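Local structure of uncharacterized protein (Bacteroides ovatus, 4QEY) at residues F32-T37 / A41-E46. The protein is of unknown function but is probably a calcium-binding lipoprotein with a PLAT/LH2- or C2-like fold. Sequence-based numbering, arbitrary orientation.
Sequences FGAANT and AKLYNE
In N36 and L43 the first torsion sets CG beside the backbone N and anti to the carbonyl carbon (chi1 -86° and -59°), and each side chain thereby reaches the other segment. The flat carboxamide of N36 turns its face to the A41 methyl, with A41 CB lying nearly straight over N36 CG at 3.5 Å. L43 spreads its two methyls along the strand. L43 CD2 meets A34 CB at 3.7 Å, and L43 CD1 lies 3.8 Å from the carbonyl oxygen F32 O. Between these two side chains the methyls of A34 and A41 face each other, CB to CB at 4.0 Å. No direct hydrogen bond links 32-37 to 41-46; they are held by van der Waals packing and one water, which accepts a weak bond from N36 ND2 and also lies at K42 O. The fold is a beta sandwich, consistent with a PLAT/LH2 or C2-like domain. Here the end of strand 26-36 runs through a short connection into 41-46, which turns back beside the strand end, diverges from it and leads into the small hairpin of the weakly bonded 43-44 and 50-52. With an alanine here, the A41 methyl would probably lose the flat N36 amide that covers it, and the water its weak tie to the strand. Further in, L43 reaches between the two sheets, meeting C67 of strand 64-68 in one and M76 of strand 73-84 in the other; M76 also touches A34. F32 starts toward the other segment, but its ring leads away into the interior, among I15, V17, I65 and C67.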
ATOM      1  N   PHE A  32      -0.893   4.360   5.113  1.00 37.60           N
ATOM      2  CA  PHE A  32      -1.901   4.997   4.264  1.00 37.89           C
ATOM      3  C   PHE A  32      -2.385   6.285   4.888  1.00 45.82           C
ATOM      4  O   PHE A  32      -2.598   6.370   6.112  1.00 46.32           O
ATOM      5  CB  PHE A  32      -3.098   4.083   4.011  1.00 39.03           C
ATOM      6  CG  PHE A  32      -2.835   2.736   3.390  1.00 38.89           C
ATOM      7  CD1 PHE A  32      -2.518   1.640   4.184  1.00 39.62           C
ATOM      8  CD2 PHE A  32      -3.028   2.533   2.027  1.00 40.51           C
ATOM      9  CE1 PHE A  32      -2.345   0.373   3.621  1.00 40.20           C
ATOM     10  CE2 PHE A  32      -2.880   1.261   1.463  1.00 42.49           C
ATOM     11  CZ  PHE A  32      -2.541   0.185   2.265  1.00 40.04           C
ATOM     12  N   GLY A  33      -2.543   7.278   4.032  1.00 44.04           N
ATOM     13  CA  GLY A  33      -3.034   8.601   4.381  1.00 46.22           C
ATOM     14  C   GLY A  33      -3.924   9.097   3.269  1.00 53.26           C
ATOM     15  O   GLY A  33      -3.669   8.794   2.100  1.00 52.50           O
ATOM     16  N   ALA A  34      -4.984   9.833   3.619  1.00 52.73           N
ATOM     17  CA  ALA A  34      -5.901  10.340   2.620  1.00 55.00           C
ATOM     18  C   ALA A  34      -6.482  11.702   3.005  1.00 60.86           C
ATOM     19  O   ALA A  34      -6.402  12.143   4.163  1.00 60.60           O
ATOM     20  CB  ALA A  34      -7.025   9.347   2.403  1.00 56.02           C
ATOM     21  N   ALA A  35      -7.075  12.359   2.003  1.00 58.61           N
ATOM     22  CA  ALA A  35      -7.723  13.656   2.130  1.00 61.17           C
ATOM     23  C   ALA A  35      -9.104  13.641   1.493  1.00 68.08           C
ATOM     24  O   ALA A  35      -9.299  12.998   0.458  1.00 66.18           O
ATOM     25  CB  ALA A  35      -6.864  14.727   1.474  1.00 62.95           C
ATOM     26  N   ASN A  36     -10.067  14.340   2.126  1.00 69.10           N
ATOM     27  CA  ASN A  36     -11.427  14.525   1.610  1.00 72.23           C
ATOM     28  C   ASN A  36     -11.590  15.968   1.196  1.00 81.04           C
ATOM     29  O   ASN A  36     -10.723  16.799   1.487  1.00 80.93           O
ATOM     30  CB  ASN A  36     -12.525  14.106   2.628  1.00 73.71           C
ATOM     31  CG  ASN A  36     -12.919  12.638   2.631  1.00100.75           C
ATOM     32  OD1 ASN A  36     -12.530  11.847   1.782  1.00 95.64           O
ATOM     33  ND2 ASN A  36     -13.739  12.228   3.572  1.00 94.79           N
ATOM     34  N   THR A  37     -12.699  16.273   0.521  1.00 81.70           N
ATOM     35  CA  THR A  37     -13.016  17.639   0.111  1.00 85.54           C
ATOM     36  C   THR A  37     -13.331  18.489   1.379  1.00 90.54           C
ATOM     37  O   THR A  37     -13.148  19.707   1.360  1.00 92.72           O
ATOM     38  CB  THR A  37     -14.171  17.652  -0.906  1.00 98.79           C
ATOM     39  OG1 THR A  37     -15.357  17.099  -0.324  1.00 98.95           O
ATOM     40  CG2 THR A  37     -13.819  16.910  -2.191  1.00 96.67           C
ATOM     41  N   ALA A  41      -9.674  12.628   5.896  1.00 56.60           N
ATOM     42  CA  ALA A  41     -10.570  11.548   5.523  1.00 54.23           C
ATOM     43  C   ALA A  41     -10.561  10.380   6.506  1.00 55.71           C
ATOM     44  O   ALA A  41      -9.507   9.942   6.974  1.00 52.77           O
ATOM     45  CB  ALA A  41     -10.178  11.025   4.157  1.00 53.58           C
ATOM     46  N   LYS A  42     -11.753   9.834   6.762  1.00 52.29           N
ATOM     47  CA  LYS A  42     -11.907   8.596   7.510  1.00 49.98           C
ATOM     48  C   LYS A  42     -11.390   7.446   6.663  1.00 51.54           C
ATOM     49  O   LYS A  42     -11.542   7.496   5.443  1.00 52.02           O
ATOM     50  CB  LYS A  42     -13.366   8.365   7.896  1.00 52.64           C
ATOM     51  CG  LYS A  42     -13.900   9.236   8.997  1.00 47.16           C
ATOM     52  CD  LYS A  42     -15.108   8.518   9.543  1.00 50.23           C
ATOM     53  CE  LYS A  42     -15.708   9.115  10.779  1.00 53.61           C
ATOM     54  NZ  LYS A  42     -16.513   8.089  11.513  1.00 49.18           N
ATOM     55  N   LEU A  43     -10.777   6.424   7.262  1.00 45.64           N
ATOM     56  CA  LEU A  43     -10.269   5.323   6.434  1.00 43.49           C
ATOM     57  C   LEU A  43     -11.033   4.042   6.736  1.00 45.29           C
ATOM     58  O   LEU A  43     -11.399   3.783   7.879  1.00 44.38           O
ATOM     59  CB  LEU A  43      -8.750   5.108   6.617  1.00 41.69           C
ATOM     60  CG  LEU A  43      -7.841   6.299   6.297  1.00 45.83           C
ATOM     61  CD1 LEU A  43      -6.393   5.937   6.541  1.00 44.29           C
ATOM     62  CD2 LEU A  43      -8.038   6.788   4.851  1.00 47.42           C
ATOM     63  N   TYR A  44     -11.269   3.249   5.702  1.00 42.19           N
ATOM     64  CA  TYR A  44     -12.043   2.032   5.828  1.00 43.58           C
ATOM     65  C   TYR A  44     -11.381   0.869   5.151  1.00 50.34           C
ATOM     66  O   TYR A  44     -10.696   1.042   4.147  1.00 48.99           O
ATOM     67  CB  TYR A  44     -13.443   2.238   5.197  1.00 47.52           C
ATOM     68  CG  TYR A  44     -14.206   3.433   5.720  1.00 50.34           C
ATOM     69  CD1 TYR A  44     -14.935   3.356   6.901  1.00 53.74           C
ATOM     70  CD2 TYR A  44     -14.219   4.639   5.021  1.00 50.90           C
ATOM     71  CE1 TYR A  44     -15.635   4.456   7.391  1.00 56.18           C
ATOM     72  CE2 TYR A  44     -14.927   5.742   5.494  1.00 52.87           C
ATOM     73  CZ  TYR A  44     -15.643   5.643   6.677  1.00 60.86           C
ATOM     74  OH  TYR A  44     -16.377   6.711   7.145  1.00 63.59           O
ATOM     75  N   ASN A  45     -11.626  -0.337   5.668  1.00 51.46           N
ATOM     76  CA  ASN A  45     -11.137  -1.571   5.042  1.00 52.13           C
ATOM     77  C   ASN A  45     -12.161  -2.010   3.975  1.00 61.91           C
ATOM     78  O   ASN A  45     -13.155  -1.308   3.773  1.00 62.83           O
ATOM     79  CB  ASN A  45     -10.880  -2.671   6.090  1.00 47.65           C
ATOM     80  CG  ASN A  45     -12.079  -3.138   6.886  1.00 61.52           C
ATOM     81  OD1 ASN A  45     -13.234  -2.785   6.636  1.00 66.30           O
ATOM     82  ND2 ASN A  45     -11.829  -3.979   7.866  1.00 47.91           N
ATOM     83  N   GLU A  46     -11.936  -3.164   3.316  1.00 61.19           N
ATOM     84  CA  GLU A  46     -12.807  -3.732   2.271  1.00 63.56           C
ATOM     85  C   GLU A  46     -14.258  -3.952   2.774  1.00 69.55           C
ATOM     86  O   GLU A  46     -15.185  -3.756   1.991  1.00 72.75           O
ATOM     87  CB  GLU A  46     -12.227  -5.069   1.738  1.00 65.41           C
ATOM     88  CG  GLU A  46     -11.848  -6.131   2.781  1.00 80.28           C
ATOM     89  CD  GLU A  46     -10.733  -5.845   3.783  1.00 97.75           C
ATOM     90  OE1 GLU A  46      -9.868  -4.983   3.502  1.00 84.15           O
ATOM     91  OE2 GLU A  46     -10.724  -6.501   4.852  1.00 91.24           O
TER
HETATM   92  O   HOH W   1     -13.202   8.808   4.080  1.00 43.71           O